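Local coordinates for protein fusolin (Unidentified entomopoxvirus, PDB 4OW5) that enhances the virulence of entomopoxviruses, crystallises in vivo into viral spindles, and probably binds and oxidises chitin as a copper-dependent lytic polysaccharide monooxygenase, at residues Q11-C14 with N15-G19; A36-Q39 with N40-K44; S157-V160 with Y161-Q164. All coordinates share one frame; numbering follows the deposited sequence.

Interaction 1: Q11-C14 with N15-G19; sequences QRRC and NVQGG. With EDO (1,2-ethanediol), chain F; EDO (1,2-ethanediol), chain D.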
ATOM      1  N   GLN A  11     -21.203  -3.510  -2.291  1.00 11.41           N
ATOM      2  CA  GLN A  11     -22.534  -3.240  -1.776  1.00 11.74           C
ATOM      3  C   GLN A  11     -23.000  -4.341  -0.808  1.00 13.71           C
ATOM      4  O   GLN A  11     -23.801  -4.059   0.078  1.00 12.71           O
ATOM      5  CB  GLN A  11     -23.555  -3.019  -2.888  1.00 12.94           C
ATOM      6  CG  GLN A  11     -24.174  -4.253  -3.539  1.00 15.59           C
ATOM      7  CD  GLN A  11     -23.214  -5.151  -4.255  1.00 19.45           C
ATOM      8  OE1 GLN A  11     -22.144  -4.757  -4.677  1.00 13.14           O
ATOM      9  NE2 GLN A  11     -23.627  -6.353  -4.494  1.00 10.16           N
ATOM     10  N   ARG A  12     -22.568  -5.571  -1.028  1.00 10.74           N
ATOM     11  CA  ARG A  12     -22.878  -6.681  -0.140  1.00 10.52           C
ATOM     12  C   ARG A  12     -22.219  -6.471   1.234  1.00 13.68           C
ATOM     13  O   ARG A  12     -22.866  -6.683   2.256  1.00 13.69           O
ATOM     14  CB  ARG A  12     -22.405  -8.020  -0.746  1.00  8.64           C
ATOM     15  CG  ARG A  12     -22.657  -9.236   0.148  1.00 10.50           C
ATOM     16  CD  ARG A  12     -24.090  -9.370   0.599  1.00 15.49           C
ATOM     17  NE  ARG A  12     -24.255 -10.501   1.508  1.00 10.61           N
ATOM     18  CZ  ARG A  12     -25.368 -10.784   2.175  1.00 23.34           C
ATOM     19  NH1 ARG A  12     -26.458 -10.034   2.022  1.00 16.53           N
ATOM     20  NH2 ARG A  12     -25.402 -11.818   3.004  1.00 17.63           N
ATOM     21  N   ARG A  13     -20.961  -6.039   1.267  1.00 10.34           N
ATOM     22  CA  ARG A  13     -20.305  -5.724   2.548  1.00 11.45           C
ATOM     23  C   ARG A  13     -21.077  -4.624   3.298  1.00 14.72           C
ATOM     24  O   ARG A  13     -21.284  -4.737   4.512  1.00 13.57           O
ATOM     25  CB  ARG A  13     -18.852  -5.289   2.345  1.00 13.45           C
ATOM     26  CG  ARG A  13     -18.131  -4.942   3.638  1.00 19.83           C
ATOM     27  CD  ARG A  13     -16.720  -4.466   3.395  1.00 24.04           C
ATOM     28  NE  ARG A  13     -15.808  -5.589   3.236  1.00 27.00           N
ATOM     29  CZ  ARG A  13     -15.065  -6.141   4.192  1.00 42.67           C
ATOM     30  NH1 ARG A  13     -15.132  -5.694   5.445  1.00 32.15           N
ATOM     31  NH2 ARG A  13     -14.253  -7.154   3.907  1.00 29.37           N
ATOM     32  N   CYS A  14     -21.489  -3.570   2.597  1.00 11.63           N
ATOM     33  CA  CYS A  14     -22.231  -2.482   3.234  1.00 12.01           C
ATOM     34  C   CYS A  14     -23.555  -2.996   3.785  1.00 14.15           C
ATOM     35  O   CYS A  14     -23.900  -2.654   4.898  1.00 13.87           O
ATOM     36  CB  CYS A  14     -22.439  -1.312   2.277  1.00 13.65           C
ATOM     37  SG  CYS A  14     -20.897  -0.475   1.809  1.00 18.36           S
ATOM     38  N   ASN A  15     -24.260  -3.811   3.036  1.00 12.86           N
ATOM     39  CA  ASN A  15     -25.533  -4.391   3.479  1.00 14.62           C
ATOM     40  C   ASN A  15     -25.350  -5.218   4.750  1.00 18.08           C
ATOM     41  O   ASN A  15     -26.003  -4.926   5.756  1.00 17.55           O
ATOM     42  CB  ASN A  15     -26.157  -5.268   2.386  1.00 11.72           C
ATOM     43  CG  ASN A  15     -27.522  -5.823   2.767  1.00 28.67           C
ATOM     44  OD1 ASN A  15     -28.508  -5.121   2.789  1.00 29.80           O
ATOM     45  ND2 ASN A  15     -27.586  -7.045   3.186  1.00 33.96           N
ATOM     46  N   VAL A  16     -24.458  -6.222   4.715  1.00 14.32           N
ATOM     47  CA  VAL A  16     -24.301  -7.109   5.848  1.00 16.31           C
ATOM     48  C   VAL A  16     -23.811  -6.383   7.098  1.00 18.64           C
ATOM     49  O   VAL A  16     -24.271  -6.718   8.152  1.00 17.79           O
ATOM     50  CB  VAL A  16     -23.446  -8.367   5.586  1.00 22.20           C
ATOM     51  CG1 VAL A  16     -23.988  -9.157   4.411  1.00 23.99           C
ATOM     52  CG2 VAL A  16     -21.979  -8.069   5.426  1.00 20.97           C
ATOM     53  N   GLN A  17     -22.947  -5.376   6.996  1.00 15.62           N
ATOM     54  CA  GLN A  17     -22.455  -4.680   8.190  1.00 14.64           C
ATOM     55  C   GLN A  17     -23.529  -3.903   8.955  1.00 18.51           C
ATOM     56  O   GLN A  17     -23.335  -3.601  10.135  1.00 16.47           O
ATOM     57  CB  GLN A  17     -21.321  -3.750   7.836  1.00 15.40           C
ATOM     58  CG  GLN A  17     -20.037  -4.506   7.632  1.00 21.17           C
ATOM     59  CD  GLN A  17     -18.871  -3.573   7.401  1.00 37.41           C
ATOM     60  OE1 GLN A  17     -18.824  -2.460   7.896  1.00 31.75           O
ATOM     61  NE2 GLN A  17     -17.846  -4.058   6.774  1.00 35.91           N
ATOM     62  N   GLY A  18     -24.640  -3.600   8.299  1.00 17.19           N
ATOM     63  CA  GLY A  18     -25.794  -3.007   8.948  1.00 17.87           C
ATOM     64  C   GLY A  18     -25.575  -1.617   9.480  1.00 19.70           C
ATOM     65  O   GLY A  18     -24.685  -0.900   9.020  1.00 19.17           O
ATOM     66  N   GLY A  19     -26.391  -1.264  10.470  1.00 15.89           N
ATOM     67  CA  GLY A  19     -26.394   0.050  11.086  1.00 15.23           C
ATOM     68  C   GLY A  19     -27.072   1.105  10.225  1.00 19.35           C
ATOM     69  O   GLY A  19     -27.069   2.262  10.611  1.00 20.53           O
TER
HETATM   70  C1  EDO F 405     -22.011 -13.223   4.683  1.00 35.49           C
HETATM   71  O1  EDO F 405     -23.189 -13.753   4.092  1.00 36.78           O
HETATM   72  C2  EDO F 405     -21.499 -12.005   3.859  1.00 34.03           C
HETATM   73  O2  EDO F 405     -21.915 -12.106   2.498  1.00 29.08           O
HETATM   74  C1  EDO D 403     -29.829  -6.487   7.440  1.00 45.53           C
HETATM   75  O1  EDO D 403     -30.454  -6.081   6.244  1.00 45.41           O
HETATM   76  C2  EDO D 403     -28.862  -5.400   7.916  1.00 44.99           C
HETATM   77  O2  EDO D 403     -27.575  -5.945   8.137  1.00 43.85           O
HETATM   78  O   HOH W   1     -23.141  -0.863   6.748  1.00 19.61           O
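Arg-12 and Val-16 meet one turn apart: the methyl CG1 of Val-16 lies over the centre of one guanidinium face, so close in the model that its exact placement is doubtful. A bend at chi2 (54°) turns the arginine along the helix, and the two side chains cross at about a right angle. The N-H groups point out in the guanidinium plane, with their partners around its rim. NE donates to O2 of an ethanediol at 3.0 Å, NH2 donates to O1 of the same molecule at 3.1 Å, and NH1 forms a salt bridge with Asp-66.

The N-H of Val-16 points almost straight at Arg-12 O (3.0 Å, 177° at the hydrogen); Asn-15 N likewise bonds Gln-11 O, and Gln-17 N bonds Arg-13 O. These belong to the C-terminal part of helix 10-17, which stops at Gly-18, where phi turns positive. There the pattern changes: Gly-18 N returns to Asn-15 O (3.2 Å), which also accepts from a second ethanediol, while one water donates to both Cys-14 O and Gly-18 O. Cys-14 SG forms the disulfide to Cys-34. Arg-13 crosses Gln-17 obliquely, NE2 at the guanidinium edge, and Arg-13 NH1 bonds Tyr-338 OH of the second subunit.

Interaction 2: A36-Q39 with N40-K44; sequences AAYQ and NVYNK. With EDO (1,2-ethanediol), chain E.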
ATOM      1  N   ALA A  36     -20.549   7.059   3.905  1.00 12.33           N
ATOM      2  CA  ALA A  36     -20.496   8.112   2.874  1.00 13.19           C
ATOM      3  C   ALA A  36     -21.395   7.787   1.688  1.00 13.74           C
ATOM      4  O   ALA A  36     -22.024   8.692   1.170  1.00 12.42           O
ATOM      5  CB  ALA A  36     -19.068   8.290   2.370  1.00 14.78           C
ATOM      6  N   ALA A  37     -21.413   6.530   1.233  1.00 10.34           N
ATOM      7  CA  ALA A  37     -22.272   6.097   0.103  1.00 11.33           C
ATOM      8  C   ALA A  37     -23.735   6.338   0.458  1.00 15.01           C
ATOM      9  O   ALA A  37     -24.478   6.935  -0.318  1.00 14.63           O
ATOM     10  CB  ALA A  37     -22.031   4.619  -0.199  1.00 13.76           C
ATOM     11  N   TYR A  38     -24.132   5.908   1.676  1.00 13.31           N
ATOM     12  CA  TYR A  38     -25.484   6.090   2.183  1.00 12.87           C
ATOM     13  C   TYR A  38     -25.851   7.590   2.214  1.00 14.98           C
ATOM     14  O   TYR A  38     -26.871   8.011   1.660  1.00 13.20           O
ATOM     15  CB  TYR A  38     -25.606   5.478   3.587  1.00 12.14           C
ATOM     16  CG  TYR A  38     -26.999   5.557   4.174  1.00 12.43           C
ATOM     17  CD1 TYR A  38     -27.501   6.755   4.674  1.00 13.63           C
ATOM     18  CD2 TYR A  38     -27.815   4.433   4.230  1.00 12.68           C
ATOM     19  CE1 TYR A  38     -28.779   6.824   5.230  1.00 11.59           C
ATOM     20  CE2 TYR A  38     -29.088   4.492   4.769  1.00 14.06           C
ATOM     21  CZ  TYR A  38     -29.549   5.680   5.315  1.00 17.24           C
ATOM     22  OH  TYR A  38     -30.803   5.712   5.839  1.00 19.41           O
ATOM     23  N   GLN A  39     -25.006   8.363   2.847  1.00 12.64           N
ATOM     24  CA  GLN A  39     -25.227   9.802   3.034  1.00 13.05           C
ATOM     25  C   GLN A  39     -25.202  10.590   1.734  1.00 16.75           C
ATOM     26  O   GLN A  39     -25.925  11.584   1.630  1.00 14.73           O
ATOM     27  CB  GLN A  39     -24.254  10.372   4.061  1.00 14.38           C
ATOM     28  CG  GLN A  39     -24.654   9.839   5.450  1.00 17.96           C
ATOM     29  CD  GLN A  39     -23.773  10.233   6.606  1.00 25.49           C
ATOM     30  OE1 GLN A  39     -22.717  10.842   6.453  1.00 20.66           O
ATOM     31  NE2 GLN A  39     -24.224   9.914   7.810  1.00 23.56           N
ATOM     32  N   ASN A  40     -24.492  10.132   0.715  1.00 14.59           N
ATOM     33  CA  ASN A  40     -24.536  10.833  -0.552  1.00 14.36           C
ATOM     34  C   ASN A  40     -25.933  10.730  -1.158  1.00 18.40           C
ATOM     35  O   ASN A  40     -26.485  11.730  -1.630  1.00 17.39           O
ATOM     36  CB  ASN A  40     -23.501  10.290  -1.557  1.00 12.13           C
ATOM     37  CG  ASN A  40     -22.403  11.273  -1.856  1.00 23.72           C
ATOM     38  OD1 ASN A  40     -22.015  12.074  -1.008  1.00 20.00           O
ATOM     39  ND2 ASN A  40     -21.962  11.334  -3.089  1.00 19.12           N
ATOM     40  N   VAL A  41     -26.514   9.539  -1.119  1.00 12.18           N
ATOM     41  CA  VAL A  41     -27.857   9.343  -1.681  1.00 11.41           C
ATOM     42  C   VAL A  41     -28.882  10.071  -0.809  1.00 13.74           C
ATOM     43  O   VAL A  41     -29.736  10.765  -1.340  1.00 14.32           O
ATOM     44  CB  VAL A  41     -28.186   7.862  -1.842  1.00 14.53           C
ATOM     45  CG1 VAL A  41     -29.648   7.687  -2.258  1.00 15.13           C
ATOM     46  CG2 VAL A  41     -27.244   7.229  -2.867  1.00 14.22           C
ATOM     47  N   TYR A  42     -28.797   9.915   0.501  1.00 11.60           N
ATOM     48  CA  TYR A  42     -29.665  10.618   1.442  1.00 11.82           C
ATOM     49  C   TYR A  42     -29.599  12.158   1.192  1.00 15.75           C
ATOM     50  O   TYR A  42     -30.633  12.799   0.989  1.00 13.80           O
ATOM     51  CB  TYR A  42     -29.223  10.278   2.872  1.00 12.49           C
ATOM     52  CG  TYR A  42     -30.039  10.905   3.982  1.00 13.20           C
ATOM     53  CD1 TYR A  42     -29.574  12.013   4.669  1.00 16.10           C
ATOM     54  CD2 TYR A  42     -31.210  10.312   4.428  1.00 14.89           C
ATOM     55  CE1 TYR A  42     -30.305  12.584   5.709  1.00 19.74           C
ATOM     56  CE2 TYR A  42     -31.964  10.876   5.466  1.00 16.40           C
ATOM     57  CZ  TYR A  42     -31.510  12.021   6.096  1.00 25.19           C
ATOM     58  OH  TYR A  42     -32.240  12.566   7.121  1.00 26.48           O
ATOM     59  N   ASN A  43     -28.396  12.712   1.116  1.00 13.27           N
ATOM     60  CA  ASN A  43     -28.252  14.165   0.884  1.00 13.66           C
ATOM     61  C   ASN A  43     -28.700  14.585  -0.525  1.00 17.95           C
ATOM     62  O   ASN A  43     -29.249  15.676  -0.652  1.00 19.28           O
ATOM     63  CB  ASN A  43     -26.830  14.635   1.154  1.00 11.59           C
ATOM     64  CG  ASN A  43     -26.446  14.540   2.601  1.00 17.54           C
ATOM     65  OD1 ASN A  43     -27.288  14.514   3.476  1.00 19.40           O
ATOM     66  ND2 ASN A  43     -25.175  14.400   2.886  1.00 20.85           N
ATOM     67  N   LYS A  44     -28.546  13.732  -1.552  1.00 15.08           N
ATOM     68  CA  LYS A  44     -28.989  14.025  -2.926  1.00 14.99           C
ATOM     69  C   LYS A  44     -30.516  14.207  -2.986  1.00 21.46           C
ATOM     70  O   LYS A  44     -31.011  15.163  -3.594  1.00 22.70           O
ATOM     71  CB  LYS A  44     -28.554  12.921  -3.879  1.00 17.98           C
ATOM     72  CG  LYS A  44     -28.810  13.212  -5.367  1.00 20.70           C
ATOM     73  CD  LYS A  44     -28.283  11.998  -6.157  1.00 28.46           C
ATOM     74  CE  LYS A  44     -28.520  12.060  -7.639  1.00 42.55           C
ATOM     75  NZ  LYS A  44     -27.815  10.946  -8.322  1.00 55.29           N
TER
HETATM   76  C1  EDO E 404     -26.256  13.377   6.552  1.00 36.95           C
HETATM   77  O1  EDO E 404     -27.101  14.457   6.187  1.00 37.32           O
HETATM   78  C2  EDO E 404     -24.830  13.881   6.791  1.00 38.49           C
HETATM   79  O2  EDO E 404     -24.224  14.309   5.571  1.00 40.16           O
HETATM   80  O   HOH W   2     -21.447  11.299   1.682  1.00 29.75           O
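Tyr-38 and Tyr-42 share one first torsion, with CG opposite the backbone N across CA-CB (chi1 -177° and -179°), and this sends both rings off the same side of the helix one turn apart. Their contact is modest: CE1 of Tyr-38 approaches CB of Tyr-42 at 4.2 Å, an oblique apolar touch and no ring stack. What pairs the two residues more firmly is the backbone, because Tyr-42 N donates to Tyr-38 O at 2.9 Å, with the donor lying in the carbonyl plane. The Tyr-38 hydroxyl finds its partner in Pro-24 O.

On another side of the helix, Gln-39 and Asn-43 meet through Gln-39 O, which accepts from Asn-43 N at 2.8 Å. The Asn-43 amide also lies close to that carbonyl, but its ND2 has too poor an angle to bond there. The amide grips an ethanediol with both ends: OD1 receives the O1 hydroxyl at 2.7 Å, and ND2 donates to O2 at 2.8 Å (170° at the hydrogen). ND2 also donates to Ile-245 O of the second subunit. The extended Gln-39 side chain lies beside the ethanediol carbons and bonds Asp-25 O through NE2.

Asn-40 N donates to Ala-36 O at 2.9 Å. A water then bridges that same carbonyl to Asn-40 OD1, giving Ala-36 O two donors. By contrast, Val-41 N reaches Ala-37 O only weakly, at 3.4 Å. Asn-40 ND2 donates to Asp-243 O and OD1 accepts from Ile-245 N, both main-chain atoms of the second subunit.

This is an alpha-helix, 32-47, with one side, Tyr-38, Val-41 and Tyr-42, packed on helix 52-64 and a polar side, Asn-40 and Asn-43, in the subunit interface.

Interaction 3: S157-V160 with Y161-Q164; sequences SFNV and YTDQ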
ATOM      1  N   SER A 157      -2.819   1.503 -13.069  1.00 18.81           N
ATOM      2  CA  SER A 157      -2.852   2.923 -12.680  1.00 19.87           C
ATOM      3  C   SER A 157      -4.124   3.339 -11.902  1.00 21.16           C
ATOM      4  O   SER A 157      -4.240   4.509 -11.538  1.00 17.95           O
ATOM      5  CB  SER A 157      -2.710   3.821 -13.897  1.00 24.52           C
ATOM      6  OG  SER A 157      -3.888   3.802 -14.683  1.00 27.06           O
ATOM      7  N   PHE A 158      -5.100   2.421 -11.713  1.00 14.71           N
ATOM      8  CA  PHE A 158      -6.330   2.733 -10.995  1.00 10.93           C
ATOM      9  C   PHE A 158      -6.025   3.077  -9.541  1.00 14.35           C
ATOM     10  O   PHE A 158      -5.304   2.357  -8.845  1.00 14.70           O
ATOM     11  CB  PHE A 158      -7.313   1.545 -11.070  1.00 11.18           C
ATOM     12  CG  PHE A 158      -8.557   1.674 -10.223  1.00 11.37           C
ATOM     13  CD1 PHE A 158      -9.613   2.475 -10.633  1.00 14.25           C
ATOM     14  CD2 PHE A 158      -8.638   1.062  -8.981  1.00 13.19           C
ATOM     15  CE1 PHE A 158     -10.729   2.663  -9.814  1.00 15.38           C
ATOM     16  CE2 PHE A 158      -9.769   1.215  -8.183  1.00 16.62           C
ATOM     17  CZ  PHE A 158     -10.801   2.026  -8.602  1.00 15.93           C
ATOM     18  N   ASN A 159      -6.646   4.141  -9.066  1.00 12.37           N
ATOM     19  CA  ASN A 159      -6.465   4.619  -7.698  1.00 11.43           C
ATOM     20  C   ASN A 159      -7.855   4.702  -7.056  1.00 14.40           C
ATOM     21  O   ASN A 159      -8.622   5.604  -7.378  1.00 13.69           O
ATOM     22  CB  ASN A 159      -5.739   5.966  -7.738  1.00 12.90           C
ATOM     23  CG  ASN A 159      -5.463   6.578  -6.403  1.00 23.15           C
ATOM     24  OD1 ASN A 159      -6.138   6.296  -5.416  1.00 23.15           O
ATOM     25  ND2 ASN A 159      -4.578   7.540  -6.372  1.00 20.82           N
ATOM     26  N   VAL A 160      -8.175   3.756  -6.163  1.00 12.51           N
ATOM     27  CA  VAL A 160      -9.493   3.668  -5.528  1.00 13.55           C
ATOM     28  C   VAL A 160      -9.821   4.943  -4.740  1.00 15.14           C
ATOM     29  O   VAL A 160     -10.994   5.329  -4.663  1.00 13.26           O
ATOM     30  CB  VAL A 160      -9.615   2.409  -4.627  1.00 18.83           C
ATOM     31  CG1 VAL A 160      -8.813   2.554  -3.338  1.00 18.45           C
ATOM     32  CG2 VAL A 160     -11.074   2.085  -4.335  1.00 19.45           C
ATOM     33  N   TYR A 161      -8.796   5.606  -4.185  1.00 12.53           N
ATOM     34  CA  TYR A 161      -8.996   6.800  -3.361  1.00 13.08           C
ATOM     35  C   TYR A 161      -9.543   7.981  -4.144  1.00 16.60           C
ATOM     36  O   TYR A 161     -10.123   8.870  -3.532  1.00 16.38           O
ATOM     37  CB  TYR A 161      -7.677   7.218  -2.680  1.00 14.57           C
ATOM     38  CG  TYR A 161      -7.134   6.183  -1.734  1.00 18.43           C
ATOM     39  CD1 TYR A 161      -7.625   6.068  -0.440  1.00 20.19           C
ATOM     40  CD2 TYR A 161      -6.134   5.303  -2.135  1.00 21.18           C
ATOM     41  CE1 TYR A 161      -7.168   5.073   0.421  1.00 23.21           C
ATOM     42  CE2 TYR A 161      -5.702   4.278  -1.305  1.00 23.22           C
ATOM     43  CZ  TYR A 161      -6.239   4.151  -0.030  1.00 31.73           C
ATOM     44  OH  TYR A 161      -5.747   3.224   0.853  1.00 30.86           O
ATOM     45  N   THR A 162      -9.280   8.048  -5.451  1.00 13.70           N
ATOM     46  CA  THR A 162      -9.668   9.223  -6.240  1.00 14.71           C
ATOM     47  C   THR A 162     -10.474   8.953  -7.505  1.00 17.59           C
ATOM     48  O   THR A 162     -11.029   9.909  -8.055  1.00 17.70           O
ATOM     49  CB  THR A 162      -8.389   9.981  -6.644  1.00 14.05           C
ATOM     50  OG1 THR A 162      -7.634   9.176  -7.562  1.00 17.23           O
ATOM     51  CG2 THR A 162      -7.520  10.331  -5.457  1.00 15.82           C
ATOM     52  N   ASP A 163     -10.541   7.716  -7.995  1.00 13.74           N
ATOM     53  CA  ASP A 163     -11.157   7.452  -9.285  1.00 14.00           C
ATOM     54  C   ASP A 163     -12.476   6.740  -9.227  1.00 18.70           C
ATOM     55  O   ASP A 163     -12.633   5.811  -8.437  1.00 18.82           O
ATOM     56  CB  ASP A 163     -10.268   6.519 -10.103  1.00 15.58           C
ATOM     57  CG  ASP A 163      -8.850   6.958 -10.336  1.00 22.67           C
ATOM     58  OD1 ASP A 163      -8.607   8.200 -10.372  1.00 21.92           O
ATOM     59  OD2 ASP A 163      -8.028   6.093 -10.702  1.00 21.33           O
ATOM     60  N   GLN A 164     -13.325   7.026 -10.214  1.00 16.07           N
ATOM     61  CA  GLN A 164     -14.513   6.232 -10.483  1.00 16.09           C
ATOM     62  C   GLN A 164     -14.008   5.102 -11.336  1.00 20.39           C
ATOM     63  O   GLN A 164     -13.068   5.313 -12.090  1.00 18.64           O
ATOM     64  CB  GLN A 164     -15.621   6.997 -11.215  1.00 18.18           C
ATOM     65  CG  GLN A 164     -16.683   7.619 -10.338  1.00 18.59           C
ATOM     66  CD  GLN A 164     -16.137   8.786  -9.605  1.00 25.44           C
ATOM     67  OE1 GLN A 164     -15.699   9.778 -10.224  1.00 24.90           O
ATOM     68  NE2 GLN A 164     -16.124   8.710  -8.284  1.00 24.06           N
TER
HETATM   69  O   HOH W   3      -6.047   6.402 -12.249  1.00 43.79           O
HETATM   70  O   HOH W   4     -12.807   4.402  -6.275  1.00 18.03           O
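Asn-159 O is gripped by two successive backbone N-H groups. Asp-163 N arrives nearly in line with the C=O bond at 2.9 Å (C=O...N angle 176°), whereas Thr-162 N, at 3.2 Å, comes in from above the carbonyl plane. The Thr-162 bond, with the backbone angles of Val-160 and Tyr-161, closes a type I beta turn over 159-162 in the loop between strands 147-154 and 170-176; the Asp-163 bond adds an i/i+4 link.

Asn-159 and Asp-163 are tied a second time in the reverse sense: Asn-159 N donates to Asp-163 OD2 at 2.9 Å, the N-H meeting the oxygen well out of the carboxylate plane. One water extends the bonding from OD2 back to Ser-157 O; another bridges the carbonyls of Val-160 and Asp-163. The Asp-163 and Phe-158 side chains slide past each other in opposite directions, CB 3.9 Å from CE1.

The Asn-159 side chain, with CG opposite its own N (chi1 -179°), brings OD1 to Tyr-161 N at 3.0 Å. This bond has the connectivity of an Asx turn but is weak, bent to 129° at the hydrogen. OD1 also lies in the plane of the Tyr-161 ring, at its edge. Over one face of that ring stands Val-160 CG1, 4.2 Å from the centroid, in a CH-pi contact.

Main-chain bonds, a carboxylate and waters are consistent with a turn that holds its shape without helix or strand, while its tyrosine ring touches Val-160 and stacks with His-235 of the second subunit.

How the interactions relate
All three contacts are local, and all three touch the second subunit, yet their surroundings differ. Interactions 1 and 2 are largely buried and lie on consecutive helices, 10-17 and 32-47, whose described segments come within about 6 Å at their nearest atoms; a disulfide from interaction 1 ties the two helices together. Interaction 3 is partly buried and belongs to a loop between strands. Regular i/i+4 backbone bonding dominates residues 36-44, and residues 11-19 show its breakdown at a helix end. In 157-164 the turn is made by one carbonyl that accepts two backbone N-H groups and a carboxylate. Interaction 1 approaches His-1, of a copper or zinc site with no metal on this chain in the model.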